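Local coordinates for protein choline kinase (Cryptosporidium parvum, PDB 3MES) that probably transfers a phosphate group from ATP to choline or ethanolamine, with magnesium bound beside its substrate pocket, at residues K200-W205 / S367-G372; A265-Q270 / Y288-F293; A294-A299 / E361-I366. All coordinates share one frame; numbering follows the deposited sequence.

Contact 1 of 3, residues K200-W205 / S367-G372; sequences KRIYLW and SHITWG. With DME (decamethonium ion), chain K.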
loop_
_atom_site.group_PDB
_atom_site.type_symbol
_atom_site.label_atom_id
_atom_site.label_comp_id
_atom_site.label_asym_id
_atom_site.label_seq_id
_atom_site.Cartn_x
_atom_site.Cartn_y
_atom_site.Cartn_z
ATOM N N LYS B 200 -6.457 26.496 -17.847
ATOM C CA LYS B 200 -7.148 27.568 -17.141
ATOM C C LYS B 200 -6.293 28.082 -15.991
ATOM O O LYS B 200 -6.054 29.284 -15.867
ATOM C CB LYS B 200 -8.487 27.072 -16.595
ATOM C CG LYS B 200 -9.400 26.462 -17.638
ATOM C CD LYS B 200 -10.685 25.960 -17.002
ATOM C CE LYS B 200 -11.507 25.148 -17.987
ATOM N NZ LYS B 200 -12.777 24.670 -17.376
ATOM N N ARG B 201 -5.840 27.161 -15.151
ATOM C CA ARG B 201 -5.048 27.511 -13.978
ATOM C C ARG B 201 -3.780 28.266 -14.366
ATOM O O ARG B 201 -3.421 29.255 -13.726
ATOM C CB ARG B 201 -4.707 26.254 -13.174
ATOM C CG ARG B 201 -3.804 26.489 -11.977
ATOM C CD ARG B 201 -3.865 25.314 -11.018
ATOM N NE ARG B 201 -5.157 25.239 -10.341
ATOM C CZ ARG B 201 -5.552 24.217 -9.588
ATOM N NH1 ARG B 201 -4.761 23.168 -9.414
ATOM N NH2 ARG B 201 -6.745 24.243 -9.012
ATOM N N ILE B 202 -3.108 27.802 -15.416
ATOM C CA ILE B 202 -1.902 28.468 -15.893
ATOM C C ILE B 202 -2.191 29.898 -16.336
ATOM O O ILE B 202 -1.475 30.827 -15.965
ATOM C CB ILE B 202 -1.233 27.700 -17.050
ATOM C CG1 ILE B 202 -0.494 26.472 -16.514
ATOM C CG2 ILE B 202 -0.271 28.606 -17.798
ATOM C CD1 ILE B 202 0.208 25.656 -17.581
ATOM N N TYR B 203 -3.241 30.073 -17.134
ATOM C CA TYR B 203 -3.619 31.403 -17.590
ATOM C C TYR B 203 -4.028 32.265 -16.397
ATOM O O TYR B 203 -3.637 33.430 -16.290
ATOM C CB TYR B 203 -4.752 31.330 -18.618
ATOM C CG TYR B 203 -4.428 30.490 -19.833
ATOM C CD1 TYR B 203 -5.381 29.656 -20.404
ATOM C CD2 TYR B 203 -3.161 30.520 -20.403
ATOM C CE1 TYR B 203 -5.084 28.884 -21.514
ATOM C CE2 TYR B 203 -2.856 29.755 -21.510
ATOM C CZ TYR B 203 -3.816 28.937 -22.061
ATOM O OH TYR B 203 -3.506 28.175 -23.162
ATOM N N LEU B 204 -4.804 31.678 -15.495
ATOM C CA LEU B 204 -5.256 32.383 -14.305
ATOM C C LEU B 204 -4.076 32.854 -13.458
ATOM O O LEU B 204 -4.035 34.002 -13.015
ATOM C CB LEU B 204 -6.159 31.477 -13.469
ATOM C CG LEU B 204 -7.255 32.182 -12.677
ATOM C CD1 LEU B 204 -8.364 32.609 -13.626
ATOM C CD2 LEU B 204 -7.795 31.270 -11.581
ATOM N N TRP B 205 -3.118 31.962 -13.229
ATOM C CA TRP B 205 -1.960 32.294 -12.405
ATOM C C TRP B 205 -0.946 33.156 -13.153
ATOM O O TRP B 205 -0.166 33.883 -12.535
ATOM C CB TRP B 205 -1.298 31.033 -11.841
ATOM C CG TRP B 205 -2.129 30.348 -10.798
ATOM C CD1 TRP B 205 -3.283 30.815 -10.236
ATOM C CD2 TRP B 205 -1.852 29.094 -10.162
ATOM N NE1 TRP B 205 -3.752 29.919 -9.306
ATOM C CE2 TRP B 205 -2.891 28.855 -9.239
ATOM C CE3 TRP B 205 -0.831 28.145 -10.287
ATOM C CZ2 TRP B 205 -2.939 27.709 -8.446
ATOM C CZ3 TRP B 205 -0.881 27.008 -9.502
ATOM C CH2 TRP B 205 -1.928 26.800 -8.592
ATOM N N SER B 367 3.928 21.180 -15.040
ATOM C CA SER B 367 4.249 21.299 -13.621
ATOM C C SER B 367 5.243 22.425 -13.340
ATOM O O SER B 367 5.024 23.245 -12.445
ATOM C CB SER B 367 4.795 19.970 -13.092
ATOM O OG SER B 367 5.189 20.078 -11.733
ATOM N N HIS B 368 6.330 22.465 -14.107
ATOM C CA HIS B 368 7.358 23.491 -13.929
ATOM C C HIS B 368 6.820 24.897 -14.169
ATOM O O HIS B 368 7.212 25.845 -13.490
ATOM C CB HIS B 368 8.550 23.242 -14.858
ATOM C CG HIS B 368 9.361 22.038 -14.496
ATOM N ND1 HIS B 368 9.833 21.812 -13.220
ATOM C CD2 HIS B 368 9.805 21.004 -15.249
ATOM C CE1 HIS B 368 10.520 20.685 -13.202
ATOM N NE2 HIS B 368 10.520 20.176 -14.420
ATOM N N ILE B 369 5.935 25.037 -15.147
ATOM C CA ILE B 369 5.377 26.344 -15.466
ATOM C C ILE B 369 4.324 26.761 -14.447
ATOM O O ILE B 369 4.299 27.904 -13.997
ATOM C CB ILE B 369 4.773 26.373 -16.881
ATOM C CG1 ILE B 369 5.871 26.652 -17.913
ATOM C CG2 ILE B 369 3.683 27.432 -16.974
ATOM C CD1 ILE B 369 5.366 26.746 -19.337
ATOM N N THR B 370 3.458 25.823 -14.084
ATOM C CA THR B 370 2.393 26.093 -13.130
ATOM C C THR B 370 2.951 26.596 -11.802
ATOM O O THR B 370 2.613 27.684 -11.343
ATOM C CB THR B 370 1.535 24.834 -12.878
ATOM O OG1 THR B 370 0.968 24.382 -14.117
ATOM C CG2 THR B 370 0.419 25.134 -11.889
ATOM N N TRP B 371 3.817 25.803 -11.189
ATOM C CA TRP B 371 4.341 26.150 -9.878
ATOM C C TRP B 371 5.312 27.323 -9.940
ATOM O O TRP B 371 5.550 27.997 -8.935
ATOM C CB TRP B 371 4.967 24.929 -9.211
ATOM C CG TRP B 371 3.949 23.879 -8.904
ATOM C CD1 TRP B 371 3.892 22.612 -9.413
ATOM C CD2 TRP B 371 2.819 24.013 -8.033
ATOM N NE1 TRP B 371 2.806 21.949 -8.899
ATOM C CE2 TRP B 371 2.130 22.785 -8.050
ATOM C CE3 TRP B 371 2.327 25.050 -7.235
ATOM C CZ2 TRP B 371 0.974 22.567 -7.303
ATOM C CZ3 TRP B 371 1.179 24.832 -6.492
ATOM C CH2 TRP B 371 0.516 23.599 -6.532
ATOM N N GLY B 372 5.865 27.566 -11.125
ATOM C CA GLY B 372 6.676 28.754 -11.350
ATOM C C GLY B 372 5.830 30.011 -11.235
ATOM O O GLY B 372 6.097 30.881 -10.406
HETATM N N1 DME K . 8.236 22.760 5.810
HETATM C C2 DME K . 8.024 24.204 5.614
HETATM C C3 DME K . 7.066 24.434 4.440
HETATM C C4 DME K . 7.122 25.889 3.961
HETATM C C5 DME K . 6.122 26.147 2.829
HETATM C C6 DME K . 6.539 25.432 1.538
HETATM C C7 DME K . 6.864 26.433 0.424
HETATM C C8 DME K . 5.958 26.224 -0.791
HETATM C C9 DME K . 6.605 25.302 -1.827
HETATM C C10 DME K . 5.574 24.331 -2.412
HETATM C C11 DME K . 5.873 24.035 -3.882
HETATM N N12 DME K . 4.822 23.174 -4.447
HETATM C C13 DME K . 9.632 22.511 6.207
HETATM C C14 DME K . 7.332 22.278 6.866
HETATM C C15 DME K . 7.957 22.047 4.553
HETATM C C16 DME K . 4.715 21.931 -3.668
HETATM C C17 DME K . 3.537 23.888 -4.404
HETATM C C18 DME K . 5.170 22.841 -5.839
#
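The hydroxyl OG1 of T370 is hydrogen-bonded to the carbonyl oxygen of I366, one turn earlier in its own helix, and at the same time lies against the flank of I202, with I202 CG1 at 3.5 Å. The torsion that permits this (chi1 -59°, OG1 beside the backbone N) sends the methyl CG2 the other way, to W205. There T370 CG2 comes within 3.3 Å of W205 CZ3, while the carbonyl oxygen of T370 lies 3.6 Å from W205 CE3, so the six-membered end of the indole rests on both the methyl and the backbone of one residue. Next to it, I202 CD1 meets I369 CG2 at 3.9 Å, the two isoleucines crossing at about a right angle, and L235 of helix 235-239 touches both. These residues join helices 198-214 and 364-376 in the helical C-terminal lobe of a protein-kinase-like fold; the local axes approach to 9.5 Å at 36°, running in broadly the same direction. R201 braces the indole from its own helix: its CG sits 3.5 Å above the W205 ring plane, over the centre, and its guanidinium continues to the backbone oxygen of Y288. Beyond T370 the six-membered rings of W205 and W371 stand 5.8 Å apart with planes inclined at 47°, an oblique pairing. W371 NE1 is hydrogen-bonded to N300 OD1, which also bonds S367 OG. One face of the W371 indole receives methyl groups of decamethonium's quaternary ammonium end, with DME C17 at 3.3 Å from W371 CZ3; W374, edge-to-face with W371, belongs to the same pocket, which probably corresponds to the choline site.

Contact 2 of 3, residues A265-Q270 / Y288-F293; sequences AHNDLQ and YSAINF. With PT3 (N-propyl-tartramic acid), chain L; DME (decamethonium ion), chain K.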
loop_
_atom_site.group_PDB
_atom_site.type_symbol
_atom_site.label_atom_id
_atom_site.label_comp_id
_atom_site.label_asym_id
_atom_site.label_seq_id
_atom_site.Cartn_x
_atom_site.Cartn_y
_atom_site.Cartn_z
ATOM N N ALA B 265 -7.872 14.836 -10.169
ATOM C CA ALA B 265 -6.473 14.839 -9.764
ATOM C C ALA B 265 -6.246 15.550 -8.435
ATOM O O ALA B 265 -7.011 16.432 -8.050
ATOM C CB ALA B 265 -5.621 15.469 -10.849
ATOM N N HIS B 266 -5.186 15.150 -7.741
ATOM C CA HIS B 266 -4.759 15.817 -6.520
ATOM C C HIS B 266 -4.115 17.155 -6.871
ATOM O O HIS B 266 -4.437 18.187 -6.277
ATOM C CB HIS B 266 -3.763 14.941 -5.761
ATOM C CG HIS B 266 -3.362 15.498 -4.431
ATOM N ND1 HIS B 266 -2.393 16.470 -4.292
ATOM C CD2 HIS B 266 -3.799 15.219 -3.180
ATOM C CE1 HIS B 266 -2.249 16.765 -3.012
ATOM N NE2 HIS B 266 -3.091 16.020 -2.316
ATOM N N ASN B 267 -3.193 17.119 -7.831
ATOM C CA ASN B 267 -2.598 18.328 -8.401
ATOM C C ASN B 267 -1.468 18.957 -7.582
ATOM O O ASN B 267 -0.934 20.003 -7.951
ATOM C CB ASN B 267 -3.680 19.367 -8.705
ATOM C CG ASN B 267 -4.488 19.022 -9.946
ATOM O OD1 ASN B 267 -3.957 18.469 -10.909
ATOM N ND2 ASN B 267 -5.775 19.350 -9.928
ATOM N N ASP B 268 -1.099 18.318 -6.479
ATOM C CA ASP B 268 -0.047 18.842 -5.617
ATOM C C ASP B 268 0.479 17.733 -4.724
ATOM O O ASP B 268 0.842 17.970 -3.570
ATOM C CB ASP B 268 -0.586 19.989 -4.755
ATOM C CG ASP B 268 0.493 20.644 -3.904
ATOM O OD1 ASP B 268 1.663 20.680 -4.338
ATOM O OD2 ASP B 268 0.164 21.135 -2.802
ATOM N N LEU B 269 0.513 16.519 -5.259
ATOM C CA LEU B 269 0.899 15.363 -4.463
ATOM C C LEU B 269 2.407 15.315 -4.252
ATOM O O LEU B 269 3.104 14.504 -4.858
ATOM C CB LEU B 269 0.400 14.066 -5.104
ATOM C CG LEU B 269 0.383 12.843 -4.181
ATOM C CD1 LEU B 269 -0.426 13.130 -2.922
ATOM C CD2 LEU B 269 -0.164 11.624 -4.906
ATOM N N GLN B 270 2.898 16.199 -3.390
ATOM C CA GLN B 270 4.313 16.236 -3.025
ATOM C C GLN B 270 4.547 15.465 -1.722
ATOM O O GLN B 270 3.593 15.112 -1.029
ATOM C CB GLN B 270 4.802 17.690 -2.945
ATOM C CG GLN B 270 5.828 17.984 -1.866
ATOM C CD GLN B 270 5.277 18.883 -0.773
ATOM O OE1 GLN B 270 4.212 19.477 -0.924
ATOM N NE2 GLN B 270 6.008 18.996 0.326
ATOM N N TYR B 288 -5.794 22.110 -4.331
ATOM C CA TYR B 288 -5.618 22.313 -5.771
ATOM C C TYR B 288 -6.261 21.189 -6.581
ATOM O O TYR B 288 -6.034 21.071 -7.785
ATOM C CB TYR B 288 -4.133 22.424 -6.129
ATOM C CG TYR B 288 -3.398 23.529 -5.404
ATOM C CD1 TYR B 288 -3.504 24.850 -5.819
ATOM C CD2 TYR B 288 -2.593 23.251 -4.308
ATOM C CE1 TYR B 288 -2.835 25.866 -5.159
ATOM C CE2 TYR B 288 -1.918 24.259 -3.641
ATOM C CZ TYR B 288 -2.042 25.565 -4.074
ATOM O OH TYR B 288 -1.371 26.569 -3.415
ATOM N N SER B 289 -7.064 20.365 -5.918
ATOM C CA SER B 289 -7.663 19.208 -6.573
ATOM C C SER B 289 -8.836 19.587 -7.470
ATOM O O SER B 289 -9.697 20.379 -7.088
ATOM C CB SER B 289 -8.085 18.166 -5.538
ATOM O OG SER B 289 -6.956 17.710 -4.811
ATOM N N ALA B 290 -8.850 19.011 -8.668
ATOM C CA ALA B 290 -9.871 19.284 -9.672
ATOM C C ALA B 290 -9.644 18.368 -10.871
ATOM O O ALA B 290 -8.559 17.803 -11.031
ATOM C CB ALA B 290 -9.817 20.741 -10.099
ATOM N N ILE B 291 -10.662 18.211 -11.710
ATOM C CA ILE B 291 -10.512 17.375 -12.892
ATOM C C ILE B 291 -9.301 17.837 -13.694
ATOM O O ILE B 291 -9.022 19.032 -13.780
ATOM C CB ILE B 291 -11.760 17.404 -13.792
ATOM C CG1 ILE B 291 -12.976 16.871 -13.033
ATOM C CG2 ILE B 291 -11.520 16.581 -15.053
ATOM C CD1 ILE B 291 -12.885 15.400 -12.697
ATOM N N ASN B 292 -8.587 16.882 -14.281
ATOM C CA ASN B 292 -7.372 17.186 -15.021
ATOM C C ASN B 292 -6.867 15.940 -15.734
ATOM O O ASN B 292 -7.304 14.826 -15.434
ATOM C CB ASN B 292 -6.301 17.719 -14.064
ATOM C CG ASN B 292 -5.128 18.363 -14.787
ATOM O OD1 ASN B 292 -5.136 18.511 -16.009
ATOM N ND2 ASN B 292 -4.112 18.756 -14.026
ATOM N N PHE B 293 -5.956 16.126 -16.685
ATOM C CA PHE B 293 -5.339 14.997 -17.368
ATOM C C PHE B 293 -4.566 14.141 -16.370
ATOM O O PHE B 293 -3.745 14.654 -15.612
ATOM C CB PHE B 293 -4.408 15.473 -18.490
ATOM C CG PHE B 293 -5.129 15.952 -19.722
ATOM C CD1 PHE B 293 -6.050 15.141 -20.363
ATOM C CD2 PHE B 293 -4.871 17.206 -20.249
ATOM C CE1 PHE B 293 -6.712 15.577 -21.503
ATOM C CE2 PHE B 293 -5.526 17.647 -21.388
ATOM C CZ PHE B 293 -6.446 16.832 -22.016
HETATM O O1 PT3 L . -0.612 23.458 0.536
HETATM O O11 PT3 L . -0.610 25.691 0.499
HETATM C C1 PT3 L . -0.048 24.574 0.528
HETATM C C2 PT3 L . 1.478 24.560 0.534
HETATM O O2 PT3 L . 1.998 25.890 0.611
HETATM C C3 PT3 L . 1.939 23.889 -0.756
HETATM O O3 PT3 L . 2.768 24.779 -1.507
HETATM C C4 PT3 L . 2.715 22.639 -0.370
HETATM O O41 PT3 L . 2.659 21.626 -1.062
HETATM N N4 PT3 L . 3.399 22.746 0.767
HETATM C C41 PT3 L . 4.193 21.633 1.309
HETATM C C42 PT3 L . 5.175 22.160 2.358
HETATM C C43 PT3 L . 6.618 21.854 1.955
HETATM N N1 DME K . 8.236 22.760 5.810
HETATM C C2 DME K . 8.024 24.204 5.614
HETATM C C3 DME K . 7.066 24.434 4.440
HETATM C C4 DME K . 7.122 25.889 3.961
HETATM C C5 DME K . 6.122 26.147 2.829
HETATM C C6 DME K . 6.539 25.432 1.538
HETATM C C7 DME K . 6.864 26.433 0.424
HETATM C C8 DME K . 5.958 26.224 -0.791
HETATM C C9 DME K . 6.605 25.302 -1.827
HETATM C C10 DME K . 5.574 24.331 -2.412
HETATM C C11 DME K . 5.873 24.035 -3.882
HETATM N N12 DME K . 4.822 23.174 -4.447
HETATM C C13 DME K . 9.632 22.511 6.207
HETATM C C14 DME K . 7.332 22.278 6.866
HETATM C C15 DME K . 7.957 22.047 4.553
HETATM C C16 DME K . 4.715 21.931 -3.668
HETATM C C17 DME K . 3.537 23.888 -4.404
HETATM C C18 DME K . 5.170 22.841 -5.839
#
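N267 and N292 meet through their amides, whose planes are turned 48° from each other, and N292 ND2 donates an almost straight bond to N267 OD1 (3.1 Å, 172°). The other end of the N267 amide, ND2, reaches the backbone oxygen of Y288 at 2.8 Å and makes a weaker bond to that of A290. Having CG beside its backbone N lays this amide along the facing strand, where A265 and A290 form a hydrogen-bonded antiparallel pair. The D268 carboxylate is turned almost square to the Y288 ring, 89° between planes, and D268 OD2 lies 3.8 Å from Y288 CD2. The same OD2 is 3.1 Å from O41 of the bound N-propyl-tartramic acid, and D268 OD1 is 3.4 Å from methyl C16 of decamethonium. S289 reaches over a face of the H266 imidazole to give its hydroxyl to the H266 carbonyl oxygen at 3.0 Å, in the carbonyl plane and on a lone pair. The HNDLQENN sequence fits the Brenner phosphotransferase motif, consistent with 265-270 being the counterpart of the catalytic loop of kinase-like folds. H266 ND1 accepts the amide of D268, and NE2 bonds I284 O; with each ring nitrogen engaged, the imidazole is fixed in rotation and probably carries its proton on NE2, and the bond from D268 N to H266 ND1 probably helps hold the backbone at D268.

Contact 3 of 3, residues A294-A299 / E361-I366; sequences AGADIA and EVFTLI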
loop_
_atom_site.group_PDB
_atom_site.type_symbol
_atom_site.label_atom_id
_atom_site.label_comp_id
_atom_site.label_asym_id
_atom_site.label_seq_id
_atom_site.Cartn_x
_atom_site.Cartn_y
_atom_site.Cartn_z
ATOM N N ALA B 294 -4.833 12.839 -16.368
ATOM C CA ALA B 294 -4.139 11.923 -15.466
ATOM C C ALA B 294 -2.630 12.135 -15.514
ATOM O O ALA B 294 -1.964 12.130 -14.482
ATOM C CB ALA B 294 -4.484 10.478 -15.802
ATOM N N GLY B 295 -2.099 12.324 -16.720
ATOM C CA GLY B 295 -0.665 12.519 -16.913
ATOM C C GLY B 295 -0.129 13.757 -16.217
ATOM O O GLY B 295 1.019 13.786 -15.772
ATOM N N ALA B 296 -0.960 14.788 -16.126
ATOM C CA ALA B 296 -0.571 16.006 -15.432
ATOM C C ALA B 296 -0.263 15.705 -13.968
ATOM O O ALA B 296 0.785 16.099 -13.450
ATOM C CB ALA B 296 -1.668 17.056 -15.543
ATOM N N ASP B 297 -1.172 14.994 -13.311
ATOM C CA ASP B 297 -1.032 14.705 -11.889
ATOM C C ASP B 297 0.177 13.820 -11.612
ATOM O O ASP B 297 0.914 14.039 -10.648
ATOM C CB ASP B 297 -2.301 14.043 -11.347
ATOM C CG ASP B 297 -2.547 14.372 -9.889
ATOM O OD1 ASP B 297 -1.927 15.335 -9.391
ATOM O OD2 ASP B 297 -3.361 13.680 -9.242
ATOM N N ILE B 298 0.376 12.816 -12.461
ATOM C CA ILE B 298 1.489 11.891 -12.293
ATOM C C ILE B 298 2.830 12.575 -12.552
ATOM O O ILE B 298 3.774 12.424 -11.773
ATOM C CB ILE B 298 1.337 10.651 -13.204
ATOM C CG1 ILE B 298 0.078 9.866 -12.823
ATOM C CG2 ILE B 298 2.569 9.761 -13.106
ATOM C CD1 ILE B 298 -0.299 8.776 -13.809
ATOM N N ALA B 299 2.912 13.333 -13.639
ATOM C CA ALA B 299 4.139 14.051 -13.976
ATOM C C ALA B 299 4.532 15.032 -12.873
ATOM O O ALA B 299 5.719 15.239 -12.609
ATOM C CB ALA B 299 3.995 14.770 -15.312
ATOM N N GLU B 361 5.687 12.185 -19.762
ATOM C CA GLU B 361 6.857 13.062 -19.749
ATOM C C GLU B 361 6.505 14.468 -20.220
ATOM O O GLU B 361 7.039 15.455 -19.719
ATOM C CB GLU B 361 7.977 12.481 -20.613
ATOM C CG GLU B 361 8.739 11.347 -19.951
ATOM C CD GLU B 361 9.443 11.792 -18.682
ATOM O OE1 GLU B 361 8.927 11.500 -17.583
ATOM O OE2 GLU B 361 10.504 12.445 -18.783
ATOM N N VAL B 362 5.602 14.553 -21.190
ATOM C CA VAL B 362 5.186 15.838 -21.737
ATOM C C VAL B 362 4.593 16.735 -20.655
ATOM O O VAL B 362 4.885 17.926 -20.594
ATOM C CB VAL B 362 4.153 15.657 -22.866
ATOM C CG1 VAL B 362 3.392 16.954 -23.107
ATOM C CG2 VAL B 362 4.836 15.173 -24.139
ATOM N N PHE B 363 3.759 16.152 -19.799
ATOM C CA PHE B 363 3.079 16.909 -18.755
ATOM C C PHE B 363 4.024 17.454 -17.686
ATOM O O PHE B 363 3.597 18.197 -16.803
ATOM C CB PHE B 363 1.989 16.056 -18.101
ATOM C CG PHE B 363 0.776 15.858 -18.964
ATOM C CD1 PHE B 363 -0.238 16.803 -18.981
ATOM C CD2 PHE B 363 0.648 14.729 -19.756
ATOM C CE1 PHE B 363 -1.357 16.626 -19.775
ATOM C CE2 PHE B 363 -0.469 14.546 -20.551
ATOM C CZ PHE B 363 -1.473 15.494 -20.561
ATOM N N THR B 364 5.303 17.085 -17.758
ATOM C CA THR B 364 6.279 17.569 -16.785
ATOM C C THR B 364 6.473 19.075 -16.920
ATOM O O THR B 364 6.768 19.767 -15.940
ATOM C CB THR B 364 7.652 16.869 -16.935
ATOM O OG1 THR B 364 8.164 17.082 -18.256
ATOM C CG2 THR B 364 7.531 15.376 -16.675
ATOM N N LEU B 365 6.310 19.576 -18.141
ATOM C CA LEU B 365 6.470 20.997 -18.408
ATOM C C LEU B 365 5.317 21.786 -17.796
ATOM O O LEU B 365 5.497 22.916 -17.340
ATOM C CB LEU B 365 6.559 21.256 -19.915
ATOM C CG LEU B 365 7.611 20.461 -20.700
ATOM C CD1 LEU B 365 7.499 20.751 -22.185
ATOM C CD2 LEU B 365 9.023 20.756 -20.203
ATOM N N ILE B 366 4.133 21.185 -17.784
ATOM C CA ILE B 366 2.971 21.820 -17.174
ATOM C C ILE B 366 3.245 22.110 -15.700
ATOM O O ILE B 366 2.861 23.158 -15.183
ATOM C CB ILE B 366 1.709 20.946 -17.307
ATOM C CG1 ILE B 366 1.371 20.723 -18.783
ATOM C CG2 ILE B 366 0.532 21.591 -16.591
ATOM C CD1 ILE B 366 0.929 21.974 -19.513
HETATM O O HOH W 1 1.975 18.116 -14.431
#
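The first turns of helix 294-303 pass close beside the bend between helices 351-362 and 364-376, with CA atoms 5.0 Å apart both between A296 and F363 and between A299 and T364. The small residues of 294-299, with G295 set where a CB would run into the F363 ring, are consistent with so near an approach. No direct hydrogen bond crosses; instead a water links the two backbones, donating to A296 O at a short 2.5 Å and to F363 O at 2.9 Å. F363 carries most of the side-chain contact. With CG set beside its backbone N (chi1 -73°), the phenyl ring lies across the start of the helix and turns one face to its backbone. The nitrogen of A296 sits over that face, offset toward the rim, and the G295 CA makes a CH-pi contact, 4.3 Å from the ring centroid and 27° off the normal. The ring also meets F260 obliquely. In position, helix 294-303 probably corresponds to helix F of protein kinases, the buried central helix of the C-terminal lobe. D297, on its far side from F363, accepts bonds from the backbone amides of H266 and N267, recalling the helix-F aspartate that holds the catalytic loop in that family. At the phenyl ring, the A296 methyl CB touches F363 CD1 at 3.7 Å. Nearer the backbone, F363 CB approaches G295 O to 3.4 Å. One turn on, A299 fills the angle of the bend: its methyl CB lies 3.6 Å from T364 N and also packs on F363 CB and on the T364 methyl CG2.

Following the chain, helix 198-214 supplies the first half of contact 1, whose partner comes only in helix 364-376, so this contact closes the longest loop and encloses the other two. Within it, contact 2 closes a short loop of 17 residues that includes strands 274-276 and 281-283. The chain then runs directly from strand 290-293 into helix 294-303, which opens contact 3; its loop closes at 361-366, just before the second half of contact 1. Contacts 2 and 3 thus stand in series, and none cross. Packing of F293 on F363 joins contacts 2 and 3, I202 meets I366 between contacts 1 and 3, and W371 touches N267 and D268, tying helix 364-376 to the loop 265-270 that lines the decamethonium pocket.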